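Local structure of lysin (Enterococcus phage IMEEF1, 6IST) at residues C[77-82]-C[134-139]; C[102-107]-C[125-130]. The protein is a calcium-binding phage lysin whose CHAP peptidase domain probably cuts enterococcal cell-wall peptidoglycan to help break open the host. All coordinates share one frame; numbering follows the deposited sequence.

Contact 1: C[77-82]-C[134-139]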
ATOM      1  N   VAL C  77       4.266 -22.996   3.805  1.00 18.24           N
ATOM      2  CA  VAL C  77       5.266 -22.844   2.731  1.00 20.38           C
ATOM      3  C   VAL C  77       6.507 -23.604   3.240  1.00 19.88           C
ATOM      4  O   VAL C  77       7.032 -23.294   4.299  1.00 16.93           O
ATOM      5  CB  VAL C  77       5.613 -21.361   2.501  1.00 20.07           C
ATOM      6  CG1 VAL C  77       6.814 -21.262   1.553  1.00 21.03           C
ATOM      7  CG2 VAL C  77       4.430 -20.550   2.005  1.00 25.08           C
ATOM      8  N   MET C  78       6.980 -24.611   2.505  1.00 16.51           N
ATOM      9  CA  MET C  78       8.077 -25.441   2.859  1.00 18.78           C
ATOM     10  C   MET C  78       9.318 -24.829   2.360  1.00 19.50           C
ATOM     11  O   MET C  78       9.378 -24.258   1.249  1.00 21.86           O
ATOM     12  CB  MET C  78       7.919 -26.782   2.156  1.00 21.42           C
ATOM     13  CG  MET C  78       6.690 -27.521   2.514  1.00 21.98           C
ATOM     14  SD  MET C  78       6.468 -27.960   4.217  1.00 17.10           S
ATOM     15  CE  MET C  78       8.156 -28.512   4.644  1.00 22.35           C
ATOM     16  N   ILE C  79      10.318 -24.951   3.160  1.00 17.76           N
ATOM     17  CA  ILE C  79      11.641 -24.470   2.874  1.00 18.03           C
ATOM     18  C   ILE C  79      12.682 -25.569   3.021  1.00 17.52           C
ATOM     19  O   ILE C  79      12.860 -26.133   4.114  1.00 16.06           O
ATOM     20  CB  ILE C  79      11.985 -23.317   3.838  1.00 20.47           C
ATOM     21  CG1 ILE C  79      10.865 -22.275   3.994  1.00 22.18           C
ATOM     22  CG2 ILE C  79      13.298 -22.667   3.378  1.00 23.07           C
ATOM     23  CD1 ILE C  79      11.131 -21.359   5.158  1.00 21.91           C
ATOM     24  N   TRP C  80      13.435 -25.824   1.947  1.00 19.53           N
ATOM     25  CA  TRP C  80      14.595 -26.665   1.968  1.00 17.67           C
ATOM     26  C   TRP C  80      15.775 -25.779   1.979  1.00 18.96           C
ATOM     27  O   TRP C  80      15.886 -24.885   1.077  1.00 17.95           O
ATOM     28  CB  TRP C  80      14.653 -27.501   0.767  1.00 18.91           C
ATOM     29  CG  TRP C  80      13.758 -28.684   0.679  1.00 18.22           C
ATOM     30  CD1 TRP C  80      14.121 -30.011   0.878  1.00 18.60           C
ATOM     31  CD2 TRP C  80      12.351 -28.711   0.353  1.00 18.87           C
ATOM     32  NE1 TRP C  80      13.029 -30.828   0.662  1.00 19.57           N
ATOM     33  CE2 TRP C  80      11.935 -30.069   0.380  1.00 17.56           C
ATOM     34  CE3 TRP C  80      11.421 -27.753   0.098  1.00 18.49           C
ATOM     35  CZ2 TRP C  80      10.597 -30.425   0.110  1.00 18.91           C
ATOM     36  CZ3 TRP C  80      10.093 -28.102  -0.237  1.00 18.90           C
ATOM     37  CH2 TRP C  80       9.720 -29.444  -0.188  1.00 18.93           C
ATOM     38  N   GLY C  81      16.649 -25.996   2.952  1.00 18.18           N
ATOM     39  CA  GLY C  81      17.851 -25.115   3.053  1.00 20.10           C
ATOM     40  C   GLY C  81      19.122 -25.749   3.548  1.00 20.56           C
ATOM     41  O   GLY C  81      20.039 -25.005   3.918  1.00 23.57           O
ATOM     42  N   LEU C  82      19.183 -27.073   3.638  1.00 18.93           N
ATOM     43  CA  LEU C  82      20.305 -27.788   4.260  1.00 20.81           C
ATOM     44  C   LEU C  82      20.955 -28.659   3.269  1.00 20.62           C
ATOM     45  O   LEU C  82      20.312 -29.172   2.362  1.00 20.05           O
ATOM     46  CB  LEU C  82      19.863 -28.643   5.436  1.00 22.29           C
ATOM     47  CG  LEU C  82      19.210 -27.750   6.518  1.00 26.94           C
ATOM     48  CD1 LEU C  82      18.552 -28.647   7.571  1.00 37.20           C
ATOM     49  CD2 LEU C  82      20.214 -26.827   7.137  1.00 29.15           C
ATOM     50  N   GLY C 134      12.590 -25.907   7.320  1.00 18.88           N
ATOM     51  CA  GLY C 134      11.379 -25.512   8.087  1.00 19.30           C
ATOM     52  C   GLY C 134      10.230 -24.997   7.244  1.00 16.88           C
ATOM     53  O   GLY C 134      10.125 -25.296   6.036  1.00 17.49           O
ATOM     54  N   VAL C 135       9.355 -24.181   7.856  1.00 15.84           N
ATOM     55  CA  VAL C 135       8.175 -23.730   7.262  1.00 17.32           C
ATOM     56  C   VAL C 135       7.947 -22.265   7.504  1.00 17.73           C
ATOM     57  O   VAL C 135       8.496 -21.739   8.490  1.00 18.11           O
ATOM     58  CB  VAL C 135       6.945 -24.487   7.735  1.00 21.46           C
ATOM     59  CG1 VAL C 135       7.046 -25.932   7.285  1.00 20.92           C
ATOM     60  CG2 VAL C 135       6.619 -24.310   9.211  1.00 23.33           C
ATOM     61  N   ILE C 136       7.258 -21.627   6.571  1.00 20.18           N
ATOM     62  CA  ILE C 136       6.570 -20.323   6.842  1.00 18.77           C
ATOM     63  C   ILE C 136       5.131 -20.667   6.918  1.00 18.04           C
ATOM     64  O   ILE C 136       4.593 -21.323   6.016  1.00 18.74           O
ATOM     65  CB  ILE C 136       6.921 -19.269   5.804  1.00 19.92           C
ATOM     66  CG1 ILE C 136       8.333 -18.842   6.048  1.00 20.40           C
ATOM     67  CG2 ILE C 136       6.003 -18.051   5.929  1.00 22.19           C
ATOM     68  CD1 ILE C 136       9.005 -18.022   4.955  1.00 22.11           C
ATOM     69  N   ARG C 137       4.525 -20.316   8.044  1.00 19.32           N
ATOM     70  CA  ARG C 137       3.105 -20.558   8.280  1.00 22.01           C
ATOM     71  C   ARG C 137       2.330 -19.253   8.093  1.00 21.23           C
ATOM     72  O   ARG C 137       2.473 -18.324   8.902  1.00 21.76           O
ATOM     73  CB  ARG C 137       2.937 -21.136   9.667  1.00 22.21           C
ATOM     74  CG  ARG C 137       1.502 -21.360  10.037  1.00 26.06           C
ATOM     75  CD  ARG C 137       1.441 -22.431  11.103  1.00 26.89           C
ATOM     76  NE  ARG C 137       2.155 -23.635  10.647  1.00 27.15           N
ATOM     77  CZ  ARG C 137       2.671 -24.582  11.448  1.00 26.23           C
ATOM     78  NH1 ARG C 137       2.525 -24.495  12.771  1.00 26.51           N
ATOM     79  NH2 ARG C 137       3.306 -25.623  10.940  1.00 25.76           N
ATOM     80  N   PRO C 138       1.572 -19.138   6.995  1.00 22.62           N
ATOM     81  CA  PRO C 138       0.731 -17.926   6.766  1.00 22.72           C
ATOM     82  C   PRO C 138      -0.408 -17.949   7.792  1.00 22.98           C
ATOM     83  O   PRO C 138      -0.755 -19.038   8.334  1.00 21.76           O
ATOM     84  CB  PRO C 138       0.131 -18.115   5.377  1.00 25.74           C
ATOM     85  CG  PRO C 138       1.010 -19.110   4.725  1.00 27.81           C
ATOM     86  CD  PRO C 138       1.498 -20.037   5.838  1.00 25.67           C
ATOM     87  N   PRO C 139      -0.975 -16.804   8.039  1.00 23.65           N
ATOM     88  CA  PRO C 139      -2.122 -16.676   8.967  1.00 25.27           C
ATOM     89  C   PRO C 139      -3.446 -17.037   8.274  1.00 25.74           C
ATOM     90  O   PRO C 139      -3.990 -16.266   7.520  1.00 36.34           O
ATOM     91  CB  PRO C 139      -2.077 -15.224   9.347  1.00 26.67           C
ATOM     92  CG  PRO C 139      -1.481 -14.517   8.207  1.00 26.07           C
ATOM     93  CD  PRO C 139      -0.616 -15.496   7.465  1.00 26.45           C
TER
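The flat groups that meet between Val77, Ile79, Gly134 and Ile136 are their peptide units, hydrogen-bonded from strand to strand, with Met78 and Val135 on one face of the sheet and Val77, Ile79 and Ile136 on the other. The two antiparallel strands, 77-80 and 134-137, run at 152° to each other. Val77 and Ile136 exchange a short pair of bonds, Val77 N to Ile136 O and Ile136 N to Val77 O, each 2.8 Å. At the other end of the pairing, Ile79 N reaches Gly134 O at 2.9 Å, and the return bond from Gly134 N to Ile79 O stretches to 3.2 Å. Between these bonded pairs Met78 and Val135 form a non-hydrogen-bonded pair; Val135 CA also makes a CA-H...O contact to Val77 O, 3.2 Å.

On the face of Met78 and Val135, Met78 bends at chi2 and chi3 (-60° and -42°), bringing SD alongside Val135 CG1 at 3.7 Å. Ile64 also packs on Val135, and Ile72 on Met78. On the face of Val77, Ile79 and Ile136, Ile79 holds CD1 against Ile136 CG1 at 3.9 Å, while Val77 CB faces Ile136 CB at 4.1 Å. Thr33 and Met37 of helix 29-41 close over Val77 on this side.

The chemistry therefore divides cleanly: the polar work across the strands is done by backbone N-H and C=O groups pairing with one another, and the meeting side chains are hydrocarbon and thioether. Hydrogen bonding sets the register, apolar side chains fill both faces, and through Val77 one of them meets helix 29-41 inside this buried part of the CHAP domain.

Contact 2: C[102-107]-C[125-130]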
ATOM      1  N   GLY C 102       7.556 -39.553   9.206  1.00 26.89           N
ATOM      2  CA  GLY C 102       8.602 -38.692   8.689  1.00 26.56           C
ATOM      3  C   GLY C 102       8.423 -38.157   7.248  1.00 26.18           C
ATOM      4  O   GLY C 102       9.410 -37.680   6.623  1.00 30.22           O
ATOM      5  N   THR C 103       7.241 -38.295   6.675  1.00 21.59           N
ATOM      6  CA  THR C 103       6.990 -37.795   5.326  1.00 28.28           C
ATOM      7  C   THR C 103       5.915 -36.735   5.318  1.00 23.95           C
ATOM      8  O   THR C 103       5.237 -36.465   6.344  1.00 22.05           O
ATOM      9  CB  THR C 103       6.623 -38.936   4.346  1.00 30.55           C
ATOM     10  OG1 THR C 103       5.342 -39.467   4.695  1.00 27.59           O
ATOM     11  CG2 THR C 103       7.660 -40.062   4.381  1.00 33.70           C
ATOM     12  N   PHE C 104       5.810 -36.057   4.178  1.00 22.19           N
ATOM     13  CA  PHE C 104       4.779 -35.103   3.942  1.00 23.13           C
ATOM     14  C   PHE C 104       4.512 -34.952   2.436  1.00 22.17           C
ATOM     15  O   PHE C 104       5.299 -35.406   1.595  1.00 19.69           O
ATOM     16  CB  PHE C 104       5.162 -33.751   4.602  1.00 19.63           C
ATOM     17  CG  PHE C 104       6.360 -33.058   3.967  1.00 17.56           C
ATOM     18  CD1 PHE C 104       7.648 -33.302   4.434  1.00 19.86           C
ATOM     19  CD2 PHE C 104       6.185 -32.157   2.997  1.00 18.56           C
ATOM     20  CE1 PHE C 104       8.753 -32.705   3.877  1.00 19.86           C
ATOM     21  CE2 PHE C 104       7.286 -31.555   2.383  1.00 17.71           C
ATOM     22  CZ  PHE C 104       8.550 -31.800   2.864  1.00 18.60           C
ATOM     23  N   VAL C 105       3.402 -34.325   2.101  1.00 20.43           N
ATOM     24  CA  VAL C 105       3.062 -34.012   0.751  1.00 19.85           C
ATOM     25  C   VAL C 105       3.042 -32.508   0.485  1.00 19.22           C
ATOM     26  O   VAL C 105       2.407 -31.782   1.180  1.00 17.69           O
ATOM     27  CB  VAL C 105       1.705 -34.630   0.396  1.00 24.26           C
ATOM     28  CG1 VAL C 105       1.267 -34.249  -0.977  1.00 25.48           C
ATOM     29  CG2 VAL C 105       1.776 -36.154   0.515  1.00 24.48           C
ATOM     30  N   SER C 106       3.749 -32.064  -0.540  1.00 17.95           N
ATOM     31  CA  SER C 106       3.703 -30.708  -1.002  1.00 18.73           C
ATOM     32  C   SER C 106       3.567 -30.645  -2.563  1.00 21.18           C
ATOM     33  O   SER C 106       3.914 -31.605  -3.274  1.00 23.62           O
ATOM     34  CB  SER C 106       4.896 -29.876  -0.432  1.00 19.63           C
ATOM     35  OG  SER C 106       6.130 -30.313  -0.997  1.00 21.37           O
ATOM     36  N   VAL C 107       3.041 -29.533  -3.097  1.00 18.70           N
ATOM     37  CA  VAL C 107       2.999 -29.278  -4.526  1.00 18.46           C
ATOM     38  C   VAL C 107       4.126 -28.316  -4.792  1.00 16.64           C
ATOM     39  O   VAL C 107       4.241 -27.290  -4.083  1.00 17.91           O
ATOM     40  CB  VAL C 107       1.687 -28.660  -4.919  1.00 19.53           C
ATOM     41  CG1 VAL C 107       1.745 -28.067  -6.283  1.00 20.31           C
ATOM     42  CG2 VAL C 107       0.640 -29.717  -4.822  1.00 20.48           C
ATOM     43  N   ILE C 125       4.147 -34.027  -4.629  1.00 20.64           N
ATOM     44  CA  ILE C 125       5.291 -34.830  -4.261  1.00 22.77           C
ATOM     45  C   ILE C 125       5.183 -35.368  -2.806  1.00 22.82           C
ATOM     46  O   ILE C 125       4.969 -34.593  -1.852  1.00 20.72           O
ATOM     47  CB  ILE C 125       6.574 -33.975  -4.261  1.00 23.61           C
ATOM     48  CG1 ILE C 125       6.706 -33.098  -5.531  1.00 25.84           C
ATOM     49  CG2 ILE C 125       7.778 -34.904  -4.068  1.00 23.78           C
ATOM     50  CD1 ILE C 125       6.719 -33.920  -6.758  1.00 27.17           C
ATOM     51  N   HIS C 126       5.374 -36.672  -2.630  1.00 22.56           N
ATOM     52  CA  HIS C 126       5.501 -37.283  -1.318  1.00 22.53           C
ATOM     53  C   HIS C 126       6.957 -37.193  -0.914  1.00 21.45           C
ATOM     54  O   HIS C 126       7.776 -37.959  -1.401  1.00 25.46           O
ATOM     55  CB  HIS C 126       5.031 -38.736  -1.386  1.00 26.75           C
ATOM     56  CG  HIS C 126       4.904 -39.443  -0.052  1.00 30.58           C
ATOM     57  ND1 HIS C 126       4.697 -40.811   0.034  1.00 36.85           N
ATOM     58  CD2 HIS C 126       4.916 -38.997   1.233  1.00 32.53           C
ATOM     59  CE1 HIS C 126       4.628 -41.179   1.302  1.00 38.84           C
ATOM     60  NE2 HIS C 126       4.759 -40.098   2.054  1.00 39.01           N
ATOM     61  N   HIS C 127       7.282 -36.228  -0.059  1.00 17.70           N
ATOM     62  CA  HIS C 127       8.676 -35.996   0.370  1.00 17.89           C
ATOM     63  C   HIS C 127       9.039 -36.657   1.687  1.00 20.70           C
ATOM     64  O   HIS C 127       8.191 -36.918   2.533  1.00 22.84           O
ATOM     65  CB  HIS C 127       8.856 -34.506   0.628  1.00 18.69           C
ATOM     66  CG  HIS C 127       8.932 -33.654  -0.610  1.00 19.56           C
ATOM     67  ND1 HIS C 127      10.056 -33.616  -1.402  1.00 18.35           N
ATOM     68  CD2 HIS C 127       8.077 -32.738  -1.125  1.00 19.27           C
ATOM     69  CE1 HIS C 127       9.915 -32.656  -2.315  1.00 18.47           C
ATOM     70  NE2 HIS C 127       8.696 -32.153  -2.215  1.00 20.20           N
ATOM     71  N   ASN C 128      10.342 -36.824   1.922  1.00 21.00           N
ATOM     72  CA  ASN C 128      10.869 -36.974   3.255  1.00 23.99           C
ATOM     73  C   ASN C 128      11.507 -35.638   3.682  1.00 23.82           C
ATOM     74  O   ASN C 128      11.473 -34.621   2.954  1.00 23.62           O
ATOM     75  CB  ASN C 128      11.833 -38.169   3.344  1.00 26.26           C
ATOM     76  CG  ASN C 128      13.070 -37.964   2.479  1.00 30.72           C
ATOM     77  OD1 ASN C 128      13.468 -36.848   2.190  1.00 27.68           O
ATOM     78  ND2 ASN C 128      13.638 -39.050   2.021  1.00 30.62           N
ATOM     79  N   MET C 129      12.129 -35.690   4.831  1.00 23.06           N
ATOM     80  CA  MET C 129      12.658 -34.505   5.473  1.00 22.75           C
ATOM     81  C   MET C 129      14.112 -34.214   5.120  1.00 23.06           C
ATOM     82  O   MET C 129      14.654 -33.231   5.647  1.00 22.08           O
ATOM     83  CB  MET C 129      12.488 -34.631   7.006  1.00 23.56           C
ATOM     84  CG  MET C 129      11.007 -34.520   7.479  1.00 23.77           C
ATOM     85  SD  MET C 129      10.230 -32.943   7.225  1.00 16.61           S
ATOM     86  CE  MET C 129      10.950 -31.952   8.557  1.00 20.18           C
ATOM     87  N   ASP C 130      14.692 -34.941   4.170  1.00 25.01           N
ATOM     88  CA  ASP C 130      16.087 -34.665   3.764  1.00 26.74           C
ATOM     89  C   ASP C 130      16.237 -33.261   3.147  1.00 24.78           C
ATOM     90  O   ASP C 130      15.545 -32.909   2.202  1.00 23.65           O
ATOM     91  CB  ASP C 130      16.583 -35.702   2.789  1.00 33.82           C
ATOM     92  CG  ASP C 130      16.782 -37.089   3.438  1.00 43.88           C
ATOM     93  OD1 ASP C 130      16.575 -37.220   4.670  1.00 49.17           O
ATOM     94  OD2 ASP C 130      17.120 -38.050   2.689  1.00 55.16           O
TER
HETATM   95  O   HOH W   1      12.057 -37.987   6.714  1.00 32.55           O
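Phe104 and His127 form an antiparallel hydrogen-bonded pair, where strand 123-128 forms one margin of the six-stranded sheet of the CHAP domain. His127 CB sits over one face of the Phe104 ring, offset toward its rim, and approaches CZ to 3.5 Å. The two rings are 27° from parallel but slid apart, so they barely overlap. Met129 brings SD to Phe104 CE1 at 3.7 Å, an oblique Met-aromatic contact. In the backbone, His127 N bonds to Phe104 O at 2.7 Å, and Ile125 N to Ser106 O at 2.8 Å.

On the opposite face of the sheet, His126 swings its ring across Thr103, with CG anti to the backbone N (chi1 -171°). NE2 then gives a bond to Thr103 OG1 at 2.8 Å, with the hydroxyl close to the ring plane. The same OG1 is also hydrogen-bonded to Asp101 OD1, so two partners fix the threonine's rotation.

Asp108 supplies the next shell: its OD1 bonds to Ser106 OG and its OD2 to His127 NE2. This carboxylate holds both side chains, and Ser106 OG lies at the edge of the imidazole, 3.1 Å from His127 CD2. Asp108 also fits a Cys-His-Asp arrangement with Cys29 and His90, consistent with a cysteine peptidase; if so, Ser106 and His127 would help to orient the triad's acid. Ile125 CG2 lies over the centre of one face of the His127 ring, and Trp111 meets that ring edge-to-face.

Asn128 OD1 accepts from Asp130 N in an Asx turn, and nearby one water bridges the backbones, donating to Gly102 O at 2.7 Å and accepting from Met129 N at 3.0 Å.

In the fold
Coming from the N terminus, the chain passes helix 29-41 and enters contact 1 at strand 77-80, then runs through strand 90-94 to strand 103-108. Strand 123-128 returns against 103-108, and contact 2 closes a loop of 17 residues. A brief turn leads to strand 132-137, which pairs with 77-80 and closes the larger loop of 51 residues, so contact 2 is nested within contact 1. Strand 90-94 lies between the two pairings in a single antiparallel sheet. Side chains also join them directly: Trp80 CZ2 touches His127 CE1 at 3.4 Å, and Met78 CE packs on Phe104 CZ at 3.8 Å.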